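Local coordinates for polysaccharide deacetylase (Bacillus anthracis, PDB 2J13), which probably removes acetyl groups from cell-wall peptidoglycan or a related polysaccharide, as a zinc-containing family 4 carbohydrate esterase, at residues E131-S134 against V135-I139; S214-N217 against A218-L221; D226-E230 against K231-F235. All blocks are in the same frame, centred on the assembly; numbering follows the deposited sequence. Where two conformers were deposited one is given.

Overall arrangement
All three contacts are local and fall within the NodB homology region. Contact 1, in the middle of helix 125-143, is about 30 Å from contact 2 and about 34 Å from contact 3, centre to centre; contacts 1 and 3 lie on opposite sides of the chain's centre. Contacts 2 and 3 share helix 217-230, near its start and at its end, with nearest atoms about 5 Å apart. Of the three, only contact 3 supplies a zinc ligand, His234, which binds with Asp56. The side chains of Glu131 and Asn217 lie about 11 Å and 10 Å from a bound zinc ion. His113 and His117 bind another zinc ion, consistent with the histidine pair that holds the catalytic metal in family 4 esterases.

Contact 1 (E131-S134 against V135-I139)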
loop_
_atom_site.group_PDB
_atom_site.type_symbol
_atom_site.label_atom_id
_atom_site.label_comp_id
_atom_site.label_asym_id
_atom_site.label_seq_id
_atom_site.Cartn_x
_atom_site.Cartn_y
_atom_site.Cartn_z
ATOM N N GLU A 131 5.183 -15.867 -3.677
ATOM C CA GLU A 131 4.874 -14.536 -4.214
ATOM C C GLU A 131 5.131 -13.433 -3.191
ATOM O O GLU A 131 5.603 -12.347 -3.590
ATOM C CB GLU A 131 3.408 -14.478 -4.686
ATOM C CG GLU A 131 3.160 -15.208 -6.016
ATOM C CD GLU A 131 3.609 -14.409 -7.202
ATOM O OE1 GLU A 131 3.549 -13.160 -7.138
ATOM O OE2 GLU A 131 4.030 -14.998 -8.208
ATOM N N LEU A 132 4.834 -13.687 -1.907
ATOM C CA LEU A 132 5.083 -12.698 -0.830
ATOM C C LEU A 132 6.534 -12.735 -0.361
ATOM O O LEU A 132 7.185 -11.704 -0.270
ATOM C CB LEU A 132 4.162 -12.932 0.355
ATOM C CG LEU A 132 2.684 -12.696 0.030
ATOM C CD1 LEU A 132 1.892 -13.087 1.254
ATOM C CD2 LEU A 132 2.416 -11.262 -0.403
ATOM N N THR A 133 7.046 -13.931 -0.083
ATOM C CA THR A 133 8.383 -14.058 0.495
ATOM C C THR A 133 9.451 -13.549 -0.451
ATOM O O THR A 133 10.420 -12.905 0.008
ATOM C CB THR A 133 8.682 -15.515 0.890
ATOM O OG1 THR A 133 7.681 -15.961 1.833
ATOM C CG2 THR A 133 10.074 -15.602 1.532
ATOM N N SER A 134 9.311 -13.794 -1.740
ATOM C CA SER A 134 10.298 -13.330 -2.711
ATOM C C SER A 134 10.447 -11.805 -2.718
ATOM O O SER A 134 11.573 -11.285 -2.760
ATOM C CB SER A 134 10.022 -13.863 -4.106
ATOM O OG SER A 134 8.784 -13.471 -4.593
ATOM N N VAL A 135 9.340 -11.081 -2.679
ATOM C CA VAL A 135 9.383 -9.628 -2.594
ATOM C C VAL A 135 9.966 -9.153 -1.284
ATOM O O VAL A 135 10.781 -8.214 -1.269
ATOM C CB VAL A 135 7.962 -8.969 -2.829
ATOM C CG1 VAL A 135 7.959 -7.459 -2.556
ATOM C CG2 VAL A 135 7.507 -9.196 -4.229
ATOM N N THR A 136 9.567 -9.750 -0.174
ATOM C CA THR A 136 10.068 -9.340 1.138
ATOM C C THR A 136 11.583 -9.468 1.207
ATOM O O THR A 136 12.284 -8.532 1.568
ATOM C CB THR A 136 9.406 -10.110 2.273
ATOM O OG1 THR A 136 8.020 -9.712 2.339
ATOM C CG2 THR A 136 10.076 -9.808 3.615
ATOM N N GLU A 137 12.061 -10.620 0.787
ATOM C CA GLU A 137 13.517 -10.863 0.791
ATOM C C GLU A 137 14.234 -9.908 -0.165
ATOM O O GLU A 137 15.333 -9.392 0.155
ATOM C CB GLU A 137 13.787 -12.319 0.428
ATOM C CG GLU A 137 13.259 -13.295 1.472
ATOM C CD GLU A 137 13.556 -14.757 1.167
ATOM O OE1 GLU A 137 14.002 -15.091 0.052
ATOM O OE2 GLU A 137 13.295 -15.574 2.078
ATOM N N GLU A 138 13.669 -9.653 -1.339
ATOM C CA GLU A 138 14.276 -8.726 -2.298
ATOM C C GLU A 138 14.296 -7.289 -1.763
ATOM O O GLU A 138 15.327 -6.589 -1.890
ATOM C CB GLU A 138 13.568 -8.802 -3.638
ATOM C CG GLU A 138 14.316 -8.316 -4.815
ATOM C CD GLU A 138 15.459 -9.272 -5.264
ATOM O OE1 GLU A 138 15.356 -10.526 -5.111
ATOM O OE2 GLU A 138 16.463 -8.761 -5.788
ATOM N N ILE A 139 13.205 -6.825 -1.165
ATOM C CA ILE A 139 13.201 -5.491 -0.552
ATOM C C ILE A 139 14.327 -5.350 0.492
ATOM O O ILE A 139 15.133 -4.400 0.451
ATOM C CB ILE A 139 11.837 -5.163 0.118
ATOM C CG1 ILE A 139 10.754 -4.955 -0.935
ATOM C CG2 ILE A 139 11.987 -3.931 1.033
ATOM C CD1 ILE A 139 9.311 -5.028 -0.313
HETATM O O HOH W 1 13.833 -12.636 -3.439
#
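Val135 lays its CG2 methyl against the carbonyl oxygen of Glu131, one helical turn back, with CG2 and Glu131 O 3.7 Å apart. At a chi1 of 172° CG2 lies beside the backbone nitrogen, anti to the carbonyl carbon, which turns it back toward Glu131 O. The side chain as a whole is buried against Ile93 of helix 90-95 and Asn112 of strand 109-112. Ser134, by contrast, makes its contact through the backbone. Its carbonyl oxygen receives Glu138 N at 3.0 Å and also a hydrogen bond from a water, 2.7 Å away, that donates in turn to Glu138 OE1 at 3.1 Å. The main chain and the carboxylate of Glu138 are therefore both tied to the same carbonyl. The Ser134 hydroxyl turns back to Glu130 O.

Thr133 works in both ways. Its carbonyl accepts Glu137 N at 2.9 Å, while its CG2 methyl meets the carboxylate of Glu137, CG2 lying 3.3 Å from OE2. Glu137 reaches this methyl with an extended chain that crosses the threonine side chain at a slant and passes over Thr133 O on the way. Nearby, Leu132 O takes Thr136 N at 3.1 Å and is also bonded by Asn112 ND2.

The chemistry is that of an amphipathic helix: aliphatic groups face the neighbouring helix and strand, the hydroxyls of Thr133 and Ser134 return to the carbonyls of Arg129 and Glu130 one turn back, whereas that of Thr136 leaves the helix for Tyr171, and the Ser134 carbonyl is satisfied twice over, by an amide and by water.

Contact 2 (S214-N217 against A218-L221); sequences SKDN and AEAL
Backbone hydrogen bonds carry most of the contact between Asp216, Asn217 and the residues that follow. Asp216 O accepts Ala220 N at 3.1 Å, and Asn217 O accepts Leu221 N at 2.9 Å. Just ahead of them, Ser214 to Asn217 form a type I beta turn closed by Asn217 N to Ser214 O.

Water bridges serve the amides of Ala218 and Glu219. One water accepts from Ala218 N at 3.0 Å and gives a short 2.6 Å bond to Ser214 O, besides a weak one to Lys215 O. A second water donates to Lys215 O at 2.6 Å and accepts only weakly from Glu219 N. Two turn carbonyls are thus linked through solvent to these amides.

The Asn217 side chain contributes a polar grip. With CG set beside its own backbone nitrogen (chi1 -76°), the amide reaches back over the turn, and OD1 takes the N-H of Ile213 together with a weak bond from Ser214 N at 3.3 Å.

Like charges also approach each other. The side chains of Asp216 and Glu219 run side by side in the same direction, OD1 and OE1 3.9 Å apart and their carboxylate planes 42° from each other. Glu219 was modelled in two conformations, so this approach is doubtful as a fixed feature. Apolar contacts point inward, where Leu221 rests on Ile73 and Val76 of helix 70-80.

The arrangement is a beta turn leading into helix 217-230, which links the parallel strands 207-210 and 234-236. Both strands pair with strand 56-63, a beta-alpha-beta connection of the distorted beta/alpha barrel known for the NodB family.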
loop_
_atom_site.group_PDB
_atom_site.type_symbol
_atom_site.label_atom_id
_atom_site.label_comp_id
_atom_site.label_asym_id
_atom_site.label_seq_id
_atom_site.Cartn_x
_atom_site.Cartn_y
_atom_site.Cartn_z
ATOM N N SER A 214 0.857 10.326 -15.081
ATOM C CA SER A 214 1.084 11.363 -16.080
ATOM C C SER A 214 1.906 12.513 -15.570
ATOM O O SER A 214 2.163 12.627 -14.381
ATOM C CB SER A 214 -0.245 11.889 -16.600
ATOM O OG SER A 214 -0.956 12.559 -15.584
ATOM N N LYS A 215 2.295 13.374 -16.508
ATOM C CA LYS A 215 3.135 14.533 -16.225
ATOM C C LYS A 215 2.508 15.486 -15.212
ATOM O O LYS A 215 3.236 16.126 -14.473
ATOM C CB LYS A 215 3.516 15.263 -17.543
ATOM C CG LYS A 215 3.378 16.794 -17.559
ATOM C CD LYS A 215 4.600 17.520 -16.958
ATOM C CE LYS A 215 4.409 19.046 -16.941
ATOM N NZ LYS A 215 5.723 19.773 -16.855
ATOM N N ASP A 216 1.174 15.548 -15.156
ATOM C CA ASP A 216 0.455 16.470 -14.251
ATOM C C ASP A 216 0.192 15.919 -12.842
ATOM O O ASP A 216 -0.264 16.649 -11.966
ATOM C CB ASP A 216 -0.906 16.839 -14.839
ATOM C CG ASP A 216 -0.819 17.857 -15.972
ATOM O OD1 ASP A 216 0.231 18.525 -16.137
ATOM O OD2 ASP A 216 -1.830 18.003 -16.696
ATOM N N ASN A 217 0.413 14.629 -12.627
ATOM C CA ASN A 217 0.125 14.023 -11.325
ATOM C C ASN A 217 0.956 14.590 -10.197
ATOM O O ASN A 217 0.477 14.693 -9.080
ATOM C CB ASN A 217 0.365 12.500 -11.366
ATOM C CG ASN A 217 -0.745 11.739 -12.071
ATOM O OD1 ASN A 217 -0.664 10.526 -12.199
ATOM N ND2 ASN A 217 -1.793 12.444 -12.530
ATOM N N ALA A 218 2.208 14.905 -10.483
ATOM C CA ALA A 218 3.111 15.462 -9.470
ATOM C C ALA A 218 2.585 16.816 -8.970
ATOM O O ALA A 218 2.621 17.096 -7.760
ATOM C CB ALA A 218 4.529 15.580 -10.030
ATOM N N GLU A 219 2.045 17.613 -9.901
ATOM C CA GLU A 219 1.475 18.928 -9.600
ATOM C C GLU A 219 0.211 18.767 -8.764
ATOM O O GLU A 219 -0.016 19.500 -7.789
ATOM C CB GLU A 219 1.145 19.661 -10.915
ATOM C CG GLU A 219 1.471 21.155 -10.943
ATOM C CD GLU A 219 1.521 21.721 -12.371
ATOM O OE1 GLU A 219 0.982 21.081 -13.310
ATOM O OE2 GLU A 219 2.111 22.809 -12.556
ATOM N N ALA A 220 -0.630 17.822 -9.164
ATOM C CA ALA A 220 -1.863 17.542 -8.440
ATOM C C ALA A 220 -1.526 17.118 -7.017
ATOM O O ALA A 220 -2.148 17.589 -6.080
ATOM C CB ALA A 220 -2.672 16.469 -9.125
ATOM N N LEU A 221 -0.530 16.247 -6.851
ATOM C CA LEU A 221 -0.154 15.784 -5.513
ATOM C C LEU A 221 0.275 16.947 -4.635
ATOM O O LEU A 221 -0.105 17.009 -3.466
ATOM C CB LEU A 221 0.998 14.790 -5.578
ATOM C CG LEU A 221 1.515 14.233 -4.258
ATOM C CD1 LEU A 221 0.412 13.437 -3.506
ATOM C CD2 LEU A 221 2.745 13.376 -4.540
HETATM O O HOH W 2 3.804 13.658 -12.680
HETATM O O HOH W 3 3.408 17.934 -12.620
#

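Contact 3 (D226-E230 against K231-F235). With ZN (zinc ion), chain D.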
loop_
_atom_site.group_PDB
_atom_site.type_symbol
_atom_site.label_atom_id
_atom_site.label_comp_id
_atom_site.label_asym_id
_atom_site.label_seq_id
_atom_site.Cartn_x
_atom_site.Cartn_y
_atom_site.Cartn_z
ATOM N N ASP A 226 -0.890 20.485 0.006
ATOM C CA ASP A 226 -1.053 21.859 0.515
ATOM C C ASP A 226 -2.477 22.100 1.004
ATOM O O ASP A 226 -2.716 22.612 2.128
ATOM C CB ASP A 226 -0.660 22.871 -0.559
ATOM C CG ASP A 226 0.842 22.917 -0.848
ATOM O OD1 ASP A 226 1.662 22.368 -0.063
ATOM O OD2 ASP A 226 1.226 23.554 -1.882
ATOM N N ASP A 227 -3.453 21.748 0.176
ATOM C CA ASP A 227 -4.872 21.964 0.467
ATOM C C ASP A 227 -5.353 21.206 1.719
ATOM O O ASP A 227 -6.106 21.715 2.554
ATOM C CB ASP A 227 -5.668 21.540 -0.780
ATOM C CG ASP A 227 -7.141 21.844 -0.688
ATOM O OD1 ASP A 227 -7.549 22.919 -1.169
ATOM O OD2 ASP A 227 -7.900 21.006 -0.168
ATOM N N LEU A 228 -4.939 19.949 1.851
ATOM C CA LEU A 228 -5.331 19.177 2.977
ATOM C C LEU A 228 -4.671 19.690 4.258
ATOM O O LEU A 228 -5.313 19.723 5.299
ATOM C CB LEU A 228 -5.058 17.682 2.744
ATOM C CG LEU A 228 -6.015 17.071 1.718
ATOM C CD1 LEU A 228 -5.595 15.639 1.323
ATOM C CD2 LEU A 228 -7.431 17.051 2.261
ATOM N N ARG A 229 -3.426 20.143 4.182
ATOM C CA ARG A 229 -2.803 20.726 5.400
ATOM C C ARG A 229 -3.536 21.983 5.873
ATOM O O ARG A 229 -3.669 22.179 7.077
ATOM C CB ARG A 229 -1.342 21.018 5.191
ATOM C CG ARG A 229 -0.504 19.768 5.284
ATOM C CD ARG A 229 0.896 19.999 4.852
ATOM N NE ARG A 229 1.761 18.921 5.326
ATOM C CZ ARG A 229 2.988 18.703 4.881
ATOM N NH1 ARG A 229 3.494 19.459 3.920
ATOM N NH2 ARG A 229 3.697 17.694 5.379
ATOM N N GLU A 230 -4.062 22.778 4.954
ATOM C CA GLU A 230 -4.862 23.977 5.299
ATOM C C GLU A 230 -6.187 23.633 5.981
ATOM O O GLU A 230 -6.790 24.468 6.680
ATOM C CB GLU A 230 -5.102 24.827 4.038
ATOM C CG GLU A 230 -3.828 25.343 3.402
ATOM C CD GLU A 230 -3.202 26.517 4.142
ATOM O OE1 GLU A 230 -3.842 27.043 5.090
ATOM O OE2 GLU A 230 -2.065 26.903 3.786
ATOM N N LYS A 231 -6.666 22.404 5.773
ATOM C CA LYS A 231 -7.849 21.906 6.455
ATOM C C LYS A 231 -7.546 21.143 7.754
ATOM O O LYS A 231 -8.445 20.540 8.349
ATOM C CB LYS A 231 -8.695 21.068 5.498
ATOM C CG LYS A 231 -9.295 21.890 4.369
ATOM C CD LYS A 231 -10.054 21.055 3.337
ATOM C CE LYS A 231 -11.183 20.262 3.985
ATOM N NZ LYS A 231 -12.424 20.307 3.127
ATOM N N GLY A 232 -6.306 21.195 8.217
ATOM C CA GLY A 232 -5.930 20.652 9.509
ATOM C C GLY A 232 -5.488 19.205 9.466
ATOM O O GLY A 232 -5.222 18.608 10.526
ATOM N N TYR A 233 -5.371 18.639 8.261
ATOM C CA TYR A 233 -4.916 17.244 8.146
ATOM C C TYR A 233 -3.421 17.096 8.324
ATOM O O TYR A 233 -2.631 17.978 7.972
ATOM C CB TYR A 233 -5.346 16.633 6.812
ATOM C CG TYR A 233 -6.820 16.379 6.739
ATOM C CD1 TYR A 233 -7.354 15.160 7.159
ATOM C CD2 TYR A 233 -7.685 17.331 6.261
ATOM C CE1 TYR A 233 -8.701 14.913 7.104
ATOM C CE2 TYR A 233 -9.049 17.090 6.189
ATOM C CZ TYR A 233 -9.548 15.868 6.633
ATOM O OH TYR A 233 -10.878 15.586 6.571
ATOM N N HIS A 234 -3.031 15.941 8.848
ATOM C CA HIS A 234 -1.629 15.585 9.033
ATOM C C HIS A 234 -1.365 14.308 8.265
ATOM O O HIS A 234 -2.107 13.358 8.421
ATOM C CB HIS A 234 -1.355 15.310 10.509
ATOM C CG HIS A 234 -1.864 16.389 11.420
ATOM N ND1 HIS A 234 -2.560 16.123 12.582
ATOM C CD2 HIS A 234 -1.836 17.735 11.296
ATOM C CE1 HIS A 234 -2.919 17.263 13.147
ATOM N NE2 HIS A 234 -2.491 18.258 12.389
ATOM N N PHE A 235 -0.302 14.302 7.481
ATOM C CA PHE A 235 0.101 13.123 6.708
ATOM C C PHE A 235 1.067 12.274 7.506
ATOM O O PHE A 235 2.163 12.742 7.883
ATOM C CB PHE A 235 0.765 13.554 5.410
ATOM C CG PHE A 235 -0.176 14.126 4.411
ATOM C CD1 PHE A 235 -0.470 15.490 4.390
ATOM C CD2 PHE A 235 -0.745 13.311 3.462
ATOM C CE1 PHE A 235 -1.314 16.017 3.452
ATOM C CE2 PHE A 235 -1.621 13.835 2.495
ATOM C CZ PHE A 235 -1.904 15.196 2.500
HETATM ZN ZN ZN D . -2.283 14.234 13.725
HETATM O O HOH W 4 -2.402 20.549 8.970
HETATM O O HOH W 5 1.354 16.893 7.467
HETATM O O HOH W 6 -0.636 14.919 15.346
HETATM O O HOH W 7 -4.034 14.277 15.172
#
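Leu228 sits between two aromatic side chains. Its CD2 methyl lies 4.0 Å from Tyr233 CD2, the two side chains crossing at a slant, and its CD1 methyl lies 3.9 Å from Phe235 CZ, where the crossing is close to a right angle. Ile57 of strand 56-63 touches all three side chains and extends this apolar cluster into the sheet. The Leu228 carbonyl oxygen also approaches the edge of the Tyr233 ring, in its plane.

What sets these groups in place is the backbone. Tyr233 N bonds to Leu228 O at 3.2 Å and Gly232 N to Arg229 O at 3.0 Å, the pair that defines a Schellman motif. Gly232 is its C-prime residue, and the positive phi of 90° there, a backbone conformation that glycine adopts readily, turns the chain out of the helix. Lys231 N adds only weak bonds to Asp227 O and Leu228 O.

Further out, waters stitch helix to strand. One donates to both Arg229 O and Tyr233 O; another accepts from Arg229 NE at 3.0 Å and Phe235 N at 3.1 Å. The extended Arg229 chain carries its guanidinium past Phe235, the two planes nearly perpendicular, and NH1 goes on to Lys80 O.

Beyond the turn, Gly232 O lies above one face of the His234 ring, displaced toward its rim. The chemistry therefore combines a helix end whose Leu228 and Arg229 carbonyls are taken up by the turn with apolar contacts of Leu228 with Tyr233 and Phe235, and the strand that follows presents His234, whose ND1 binds the zinc ion at 2.2 Å alongside Asp56 and two waters.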